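Local coordinates for protein protease VII (PDB 1I78) that cleaves polypeptides as an outer membrane endopeptidase of the omptin family, built as a beta barrel embedded in the outer membrane of Escherichia coli, at residues 185-197 with 235-247. The protein carries 3 engineered substitutions. Numbering follows the deposited sequence.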
ATOM      1  N   GLY A 185     -21.686   2.817  -0.630  1.00 42.18           N
ATOM      2  CA  GLY A 185     -22.982   3.394  -0.951  1.00 44.63           C
ATOM      3  C   GLY A 185     -22.957   4.462  -2.029  1.00 46.91           C
ATOM      4  O   GLY A 185     -21.895   4.961  -2.405  1.00 47.64           O
ATOM      5  N   SER A 186     -24.137   4.821  -2.524  1.00 48.30           N
ATOM      6  CA  SER A 186     -24.254   5.814  -3.583  1.00 49.46           C
ATOM      7  C   SER A 186     -25.697   6.265  -3.795  1.00 51.18           C
ATOM      8  O   SER A 186     -26.624   5.461  -3.759  1.00 53.39           O
ATOM      9  CB  SER A 186     -23.692   5.246  -4.891  1.00 49.66           C
ATOM     10  OG  SER A 186     -24.285   3.993  -5.213  1.00 48.30           O
ATOM     11  N   TYR A 187     -25.875   7.563  -4.014  1.00 52.61           N
ATOM     12  CA  TYR A 187     -27.191   8.134  -4.235  1.00 53.14           C
ATOM     13  C   TYR A 187     -27.276   8.607  -5.678  1.00 53.06           C
ATOM     14  O   TYR A 187     -26.285   9.049  -6.259  1.00 50.55           O
ATOM     15  CB  TYR A 187     -27.419   9.308  -3.293  1.00 55.98           C
ATOM     16  CG  TYR A 187     -28.854   9.756  -3.230  1.00 61.31           C
ATOM     17  CD1 TYR A 187     -29.799   9.031  -2.508  1.00 63.55           C
ATOM     18  CD2 TYR A 187     -29.270  10.909  -3.887  1.00 63.47           C
ATOM     19  CE1 TYR A 187     -31.128   9.452  -2.434  1.00 66.47           C
ATOM     20  CE2 TYR A 187     -30.592  11.337  -3.825  1.00 65.83           C
ATOM     21  CZ  TYR A 187     -31.517  10.609  -3.098  1.00 67.08           C
ATOM     22  OH  TYR A 187     -32.824  11.044  -3.029  1.00 68.66           O
ATOM     23  N   ARG A 188     -28.468   8.530  -6.251  1.00 54.54           N
ATOM     24  CA  ARG A 188     -28.641   8.920  -7.637  1.00 56.10           C
ATOM     25  C   ARG A 188     -29.779   9.896  -7.891  1.00 57.87           C
ATOM     26  O   ARG A 188     -30.932   9.634  -7.544  1.00 59.42           O
ATOM     27  CB  ARG A 188     -28.845   7.667  -8.489  1.00 54.27           C
ATOM     28  CG  ARG A 188     -29.052   7.945  -9.965  1.00 55.03           C
ATOM     29  CD  ARG A 188     -29.300   6.660 -10.745  1.00 53.31           C
ATOM     30  NE  ARG A 188     -29.393   6.922 -12.178  1.00 53.00           N
ATOM     31  CZ  ARG A 188     -29.466   5.984 -13.119  1.00 52.86           C
ATOM     32  NH1 ARG A 188     -29.457   4.696 -12.800  1.00 50.61           N
ATOM     33  NH2 ARG A 188     -29.545   6.343 -14.393  1.00 52.43           N
ATOM     34  N   TYR A 189     -29.446  11.032  -8.495  1.00 59.14           N
ATOM     35  CA  TYR A 189     -30.449  12.026  -8.848  1.00 60.12           C
ATOM     36  C   TYR A 189     -30.428  12.174 -10.368  1.00 59.77           C
ATOM     37  O   TYR A 189     -29.429  12.611 -10.947  1.00 58.49           O
ATOM     38  CB  TYR A 189     -30.155  13.372  -8.191  1.00 62.35           C
ATOM     39  CG  TYR A 189     -31.188  14.417  -8.548  1.00 66.46           C
ATOM     40  CD1 TYR A 189     -32.537  14.226  -8.230  1.00 66.82           C
ATOM     41  CD2 TYR A 189     -30.829  15.575  -9.248  1.00 66.15           C
ATOM     42  CE1 TYR A 189     -33.505  15.154  -8.603  1.00 68.23           C
ATOM     43  CE2 TYR A 189     -31.790  16.514  -9.624  1.00 67.86           C
ATOM     44  CZ  TYR A 189     -33.129  16.295  -9.301  1.00 69.44           C
ATOM     45  OH  TYR A 189     -34.092  17.204  -9.694  1.00 70.27           O
ATOM     46  N   GLU A 190     -31.531  11.800 -11.009  1.00 59.83           N
ATOM     47  CA  GLU A 190     -31.636  11.855 -12.467  1.00 60.06           C
ATOM     48  C   GLU A 190     -30.635  10.836 -13.025  1.00 58.08           C
ATOM     49  O   GLU A 190     -30.780   9.639 -12.781  1.00 57.81           O
ATOM     50  CB  GLU A 190     -31.315  13.264 -12.983  1.00 61.45           C
ATOM     51  CG  GLU A 190     -32.069  14.378 -12.271  1.00 64.42           C
ATOM     52  CD  GLU A 190     -33.205  14.959 -13.095  1.00 68.00           C
ATOM     53  OE1 GLU A 190     -32.977  15.278 -14.283  1.00 69.55           O
ATOM     54  OE2 GLU A 190     -34.322  15.114 -12.550  1.00 69.27           O
ATOM     55  N   ASP A 191     -29.625  11.296 -13.762  1.00 56.54           N
ATOM     56  CA  ASP A 191     -28.623  10.382 -14.316  1.00 54.63           C
ATOM     57  C   ASP A 191     -27.265  10.616 -13.691  1.00 51.52           C
ATOM     58  O   ASP A 191     -26.258  10.095 -14.163  1.00 50.64           O
ATOM     59  CB  ASP A 191     -28.505  10.539 -15.835  1.00 56.38           C
ATOM     60  CG  ASP A 191     -29.717   9.997 -16.578  1.00 60.70           C
ATOM     61  OD1 ASP A 191     -30.096   8.829 -16.328  1.00 60.07           O
ATOM     62  OD2 ASP A 191     -30.282  10.738 -17.417  1.00 62.57           O
ATOM     63  N   PHE A 192     -27.242  11.413 -12.627  1.00 48.31           N
ATOM     64  CA  PHE A 192     -25.998  11.722 -11.929  1.00 46.03           C
ATOM     65  C   PHE A 192     -25.886  10.881 -10.648  1.00 45.15           C
ATOM     66  O   PHE A 192     -26.876  10.671  -9.936  1.00 42.31           O
ATOM     67  CB  PHE A 192     -25.947  13.217 -11.595  1.00 43.51           C
ATOM     68  CG  PHE A 192     -24.618  13.672 -11.093  1.00 41.92           C
ATOM     69  CD1 PHE A 192     -23.487  13.543 -11.885  1.00 41.72           C
ATOM     70  CD2 PHE A 192     -24.485  14.206  -9.816  1.00 41.61           C
ATOM     71  CE1 PHE A 192     -22.229  13.940 -11.410  1.00 43.83           C
ATOM     72  CE2 PHE A 192     -23.242  14.604  -9.333  1.00 43.08           C
ATOM     73  CZ  PHE A 192     -22.107  14.469 -10.132  1.00 41.59           C
ATOM     74  N   GLU A 193     -24.679  10.407 -10.353  1.00 44.44           N
ATOM     75  CA  GLU A 193     -24.478   9.567  -9.178  1.00 43.96           C
ATOM     76  C   GLU A 193     -23.205   9.865  -8.388  1.00 43.71           C
ATOM     77  O   GLU A 193     -22.114   9.986  -8.955  1.00 43.74           O
ATOM     78  CB  GLU A 193     -24.477   8.099  -9.612  1.00 43.50           C
ATOM     79  CG  GLU A 193     -24.607   7.093  -8.474  1.00 44.52           C
ATOM     80  CD  GLU A 193     -24.936   5.696  -8.982  1.00 44.10           C
ATOM     81  OE1 GLU A 193     -24.077   5.076  -9.643  1.00 43.68           O
ATOM     82  OE2 GLU A 193     -26.066   5.225  -8.733  1.00 46.96           O
ATOM     83  N   LEU A 194     -23.367   9.982  -7.074  1.00 43.23           N
ATOM     84  CA  LEU A 194     -22.264  10.237  -6.153  1.00 41.50           C
ATOM     85  C   LEU A 194     -22.201   9.050  -5.194  1.00 42.57           C
ATOM     86  O   LEU A 194     -23.229   8.610  -4.679  1.00 39.21           O
ATOM     87  CB  LEU A 194     -22.510  11.523  -5.355  1.00 40.07           C
ATOM     88  CG  LEU A 194     -22.506  12.871  -6.087  1.00 39.40           C
ATOM     89  CD1 LEU A 194     -22.880  13.968  -5.112  1.00 38.36           C
ATOM     90  CD2 LEU A 194     -21.142  13.145  -6.686  1.00 36.97           C
ATOM     91  N   GLY A 195     -21.000   8.526  -4.964  1.00 43.46           N
ATOM     92  CA  GLY A 195     -20.855   7.401  -4.058  1.00 42.65           C
ATOM     93  C   GLY A 195     -19.619   7.438  -3.176  1.00 42.98           C
ATOM     94  O   GLY A 195     -18.749   8.301  -3.315  1.00 43.98           O
ATOM     95  N   GLY A 196     -19.538   6.482  -2.258  1.00 42.72           N
ATOM     96  CA  GLY A 196     -18.398   6.414  -1.366  1.00 40.59           C
ATOM     97  C   GLY A 196     -18.210   5.029  -0.781  1.00 40.72           C
ATOM     98  O   GLY A 196     -19.130   4.209  -0.759  1.00 41.64           O
ATOM     99  N   THR A 197     -17.000   4.768  -0.307  1.00 40.02           N
ATOM    100  CA  THR A 197     -16.670   3.496   0.293  1.00 37.46           C
ATOM    101  C   THR A 197     -15.660   3.690   1.406  1.00 37.25           C
ATOM    102  O   THR A 197     -14.686   4.431   1.259  1.00 35.96           O
ATOM    103  CB  THR A 197     -16.073   2.538  -0.730  1.00 38.39           C
ATOM    104  OG1 THR A 197     -17.046   2.248  -1.739  1.00 41.46           O
ATOM    105  CG2 THR A 197     -15.655   1.247  -0.054  1.00 37.74           C
ATOM    106  N   VAL A 235     -14.235   7.988  -2.793  1.00 30.26           N
ATOM    107  CA  VAL A 235     -15.446   8.670  -3.240  1.00 31.19           C
ATOM    108  C   VAL A 235     -15.428   8.750  -4.763  1.00 32.08           C
ATOM    109  O   VAL A 235     -14.362   8.851  -5.387  1.00 30.93           O
ATOM    110  CB  VAL A 235     -15.578  10.109  -2.628  1.00 33.07           C
ATOM    111  CG1 VAL A 235     -15.732  10.016  -1.100  1.00 31.21           C
ATOM    112  CG2 VAL A 235     -14.358  10.961  -2.974  1.00 31.01           C
ATOM    113  N   ASN A 236     -16.612   8.684  -5.359  1.00 32.00           N
ATOM    114  CA  ASN A 236     -16.744   8.728  -6.809  1.00 31.80           C
ATOM    115  C   ASN A 236     -17.915   9.593  -7.280  1.00 31.66           C
ATOM    116  O   ASN A 236     -18.845   9.896  -6.518  1.00 28.68           O
ATOM    117  CB  ASN A 236     -16.908   7.306  -7.349  1.00 35.65           C
ATOM    118  CG  ASN A 236     -18.059   6.557  -6.682  1.00 38.72           C
ATOM    119  OD1 ASN A 236     -19.231   6.905  -6.849  1.00 42.49           O
ATOM    120  ND2 ASN A 236     -17.723   5.533  -5.909  1.00 40.88           N
ATOM    121  N   ALA A 237     -17.844   9.991  -8.546  1.00 31.63           N
ATOM    122  CA  ALA A 237     -18.875  10.804  -9.184  1.00 34.48           C
ATOM    123  C   ALA A 237     -18.995  10.313 -10.622  1.00 36.97           C
ATOM    124  O   ALA A 237     -17.983  10.163 -11.322  1.00 36.59           O
ATOM    125  CB  ALA A 237     -18.489  12.288  -9.164  1.00 32.80           C
ATOM    126  N   GLY A 238     -20.225  10.065 -11.061  1.00 37.37           N
ATOM    127  CA  GLY A 238     -20.416   9.574 -12.410  1.00 40.46           C
ATOM    128  C   GLY A 238     -21.739   9.934 -13.048  1.00 42.39           C
ATOM    129  O   GLY A 238     -22.662  10.444 -12.400  1.00 41.51           O
ATOM    130  N   TYR A 239     -21.830   9.626 -14.336  1.00 44.28           N
ATOM    131  CA  TYR A 239     -23.013   9.939 -15.123  1.00 47.10           C
ATOM    132  C   TYR A 239     -23.464   8.749 -15.968  1.00 46.55           C
ATOM    133  O   TYR A 239     -22.647   8.076 -16.602  1.00 45.10           O
ATOM    134  CB  TYR A 239     -22.690  11.134 -16.038  1.00 48.26           C
ATOM    135  CG  TYR A 239     -23.859  11.687 -16.821  1.00 51.65           C
ATOM    136  CD1 TYR A 239     -24.890  12.384 -16.183  1.00 50.98           C
ATOM    137  CD2 TYR A 239     -23.928  11.529 -18.210  1.00 53.57           C
ATOM    138  CE1 TYR A 239     -25.961  12.915 -16.910  1.00 53.63           C
ATOM    139  CE2 TYR A 239     -24.995  12.056 -18.949  1.00 54.79           C
ATOM    140  CZ  TYR A 239     -26.008  12.748 -18.294  1.00 55.12           C
ATOM    141  OH  TYR A 239     -27.062  13.267 -19.023  1.00 56.04           O
ATOM    142  N   TYR A 240     -24.764   8.485 -15.973  1.00 46.54           N
ATOM    143  CA  TYR A 240     -25.278   7.395 -16.789  1.00 49.09           C
ATOM    144  C   TYR A 240     -25.459   7.864 -18.225  1.00 50.17           C
ATOM    145  O   TYR A 240     -26.458   8.494 -18.560  1.00 51.73           O
ATOM    146  CB  TYR A 240     -26.607   6.868 -16.234  1.00 47.62           C
ATOM    147  CG  TYR A 240     -26.434   6.090 -14.949  1.00 48.93           C
ATOM    148  CD1 TYR A 240     -26.201   6.754 -13.743  1.00 48.51           C
ATOM    149  CD2 TYR A 240     -26.433   4.691 -14.948  1.00 46.24           C
ATOM    150  CE1 TYR A 240     -25.968   6.055 -12.573  1.00 48.08           C
ATOM    151  CE2 TYR A 240     -26.203   3.983 -13.783  1.00 47.11           C
ATOM    152  CZ  TYR A 240     -25.967   4.674 -12.595  1.00 48.77           C
ATOM    153  OH  TYR A 240     -25.701   3.997 -11.427  1.00 48.16           O
ATOM    154  N   VAL A 241     -24.468   7.590 -19.066  1.00 51.39           N
ATOM    155  CA  VAL A 241     -24.550   7.969 -20.465  1.00 52.65           C
ATOM    156  C   VAL A 241     -25.678   7.165 -21.123  1.00 54.50           C
ATOM    157  O   VAL A 241     -26.409   7.688 -21.955  1.00 54.01           O
ATOM    158  CB  VAL A 241     -23.221   7.716 -21.182  1.00 51.83           C
ATOM    159  CG1 VAL A 241     -23.395   7.884 -22.683  1.00 54.25           C
ATOM    160  CG2 VAL A 241     -22.181   8.693 -20.669  1.00 50.07           C
ATOM    161  N   THR A 242     -25.803   5.889 -20.760  1.00 56.41           N
ATOM    162  CA  THR A 242     -26.892   5.051 -21.271  1.00 57.04           C
ATOM    163  C   THR A 242     -27.565   4.455 -20.039  1.00 57.07           C
ATOM    164  O   THR A 242     -27.074   4.614 -18.923  1.00 55.57           O
ATOM    165  CB  THR A 242     -26.401   3.905 -22.187  1.00 56.69           C
ATOM    166  OG1 THR A 242     -25.675   2.941 -21.412  1.00 59.34           O
ATOM    167  CG2 THR A 242     -25.521   4.453 -23.298  1.00 55.40           C
ATOM    168  N   PRO A 243     -28.700   3.766 -20.215  1.00 58.57           N
ATOM    169  CA  PRO A 243     -29.314   3.214 -19.003  1.00 58.43           C
ATOM    170  C   PRO A 243     -28.366   2.314 -18.216  1.00 58.48           C
ATOM    171  O   PRO A 243     -28.415   2.288 -16.983  1.00 58.40           O
ATOM    172  CB  PRO A 243     -30.526   2.463 -19.547  1.00 57.00           C
ATOM    173  CG  PRO A 243     -30.900   3.277 -20.753  1.00 57.29           C
ATOM    174  CD  PRO A 243     -29.552   3.530 -21.392  1.00 57.63           C
ATOM    175  N   ASN A 244     -27.496   1.595 -18.924  1.00 57.79           N
ATOM    176  CA  ASN A 244     -26.562   0.689 -18.266  1.00 58.68           C
ATOM    177  C   ASN A 244     -25.084   0.899 -18.570  1.00 57.71           C
ATOM    178  O   ASN A 244     -24.337  -0.063 -18.748  1.00 58.23           O
ATOM    179  CB  ASN A 244     -26.946  -0.766 -18.565  1.00 63.21           C
ATOM    180  CG  ASN A 244     -27.141  -1.039 -20.049  1.00 65.88           C
ATOM    181  OD1 ASN A 244     -26.181  -1.088 -20.827  1.00 67.13           O
ATOM    182  ND2 ASN A 244     -28.398  -1.222 -20.446  1.00 67.56           N
ATOM    183  N   ALA A 245     -24.666   2.161 -18.616  1.00 55.23           N
ATOM    184  CA  ALA A 245     -23.272   2.513 -18.871  1.00 53.98           C
ATOM    185  C   ALA A 245     -22.946   3.786 -18.089  1.00 53.46           C
ATOM    186  O   ALA A 245     -23.363   4.881 -18.477  1.00 53.99           O
ATOM    187  CB  ALA A 245     -23.044   2.735 -20.361  1.00 52.29           C
ATOM    188  N   LYS A 246     -22.214   3.642 -16.983  1.00 51.23           N
ATOM    189  CA  LYS A 246     -21.860   4.795 -16.170  1.00 48.47           C
ATOM    190  C   LYS A 246     -20.419   5.235 -16.333  1.00 47.60           C
ATOM    191  O   LYS A 246     -19.486   4.465 -16.117  1.00 49.11           O
ATOM    192  CB  LYS A 246     -22.118   4.530 -14.691  1.00 47.99           C
ATOM    193  CG  LYS A 246     -21.767   5.738 -13.814  1.00 50.93           C
ATOM    194  CD  LYS A 246     -22.200   5.606 -12.347  1.00 49.86           C
ATOM    195  CE  LYS A 246     -21.269   4.718 -11.542  1.00 49.72           C
ATOM    196  NZ  LYS A 246     -21.570   4.788 -10.081  1.00 50.60           N
ATOM    197  N   VAL A 247     -20.232   6.480 -16.732  1.00 44.90           N
ATOM    198  CA  VAL A 247     -18.889   6.995 -16.869  1.00 43.28           C
ATOM    199  C   VAL A 247     -18.627   7.618 -15.490  1.00 42.26           C
ATOM    200  O   VAL A 247     -19.486   8.314 -14.931  1.00 41.87           O
ATOM    201  CB  VAL A 247     -18.805   8.014 -18.035  1.00 42.80           C
ATOM    202  CG1 VAL A 247     -19.036   9.431 -17.546  1.00 42.14           C
ATOM    203  CG2 VAL A 247     -17.477   7.865 -18.742  1.00 43.77           C
TER
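The guanidinium of R188 lies flat on the ring of Y240, the two planes 7° apart and R188 CZ 3.4 Å from the ring centroid, a cation-pi stack over the face. Arginine suits the place because its flat cation can cover a ring while its N-H groups bond around the rim: R188 NH2 reaches D191 OD1 in the guanidinium plane at 3.2 Å, a salt bridge, and NE donates to E190 O, which fixes the group's rotation. On the opposite face of the ring runs the aliphatic start of K246. A bend at chi3 (78°) brings K246 NZ to E193 OE1 at 2.6 Å, a salt bridge on the anti lone pair. Y240 OH donates to E193 OE1 as well, at 2.6 Å, but from above the carboxylate plane, so two donors grip the buried E193 and probably favour its charged form. All this lies at neighbouring hairpin turns of the omptin barrel, where strand 192-197 runs antiparallel to strand 235-240. Y240 N closes the strand pairing on D191 O at 2.8 Å, and beside E193 the side-chain-less G238 pairs through both its N and O. Further along, N236 OD1 sits 3.3 Å from G195 CA, where glycine leaves room for it, and N236 ND2 bonds E250. On the other face of the sheet, at the barrel surface, L194 CD2 packs on A237 CB at 3.7 Å.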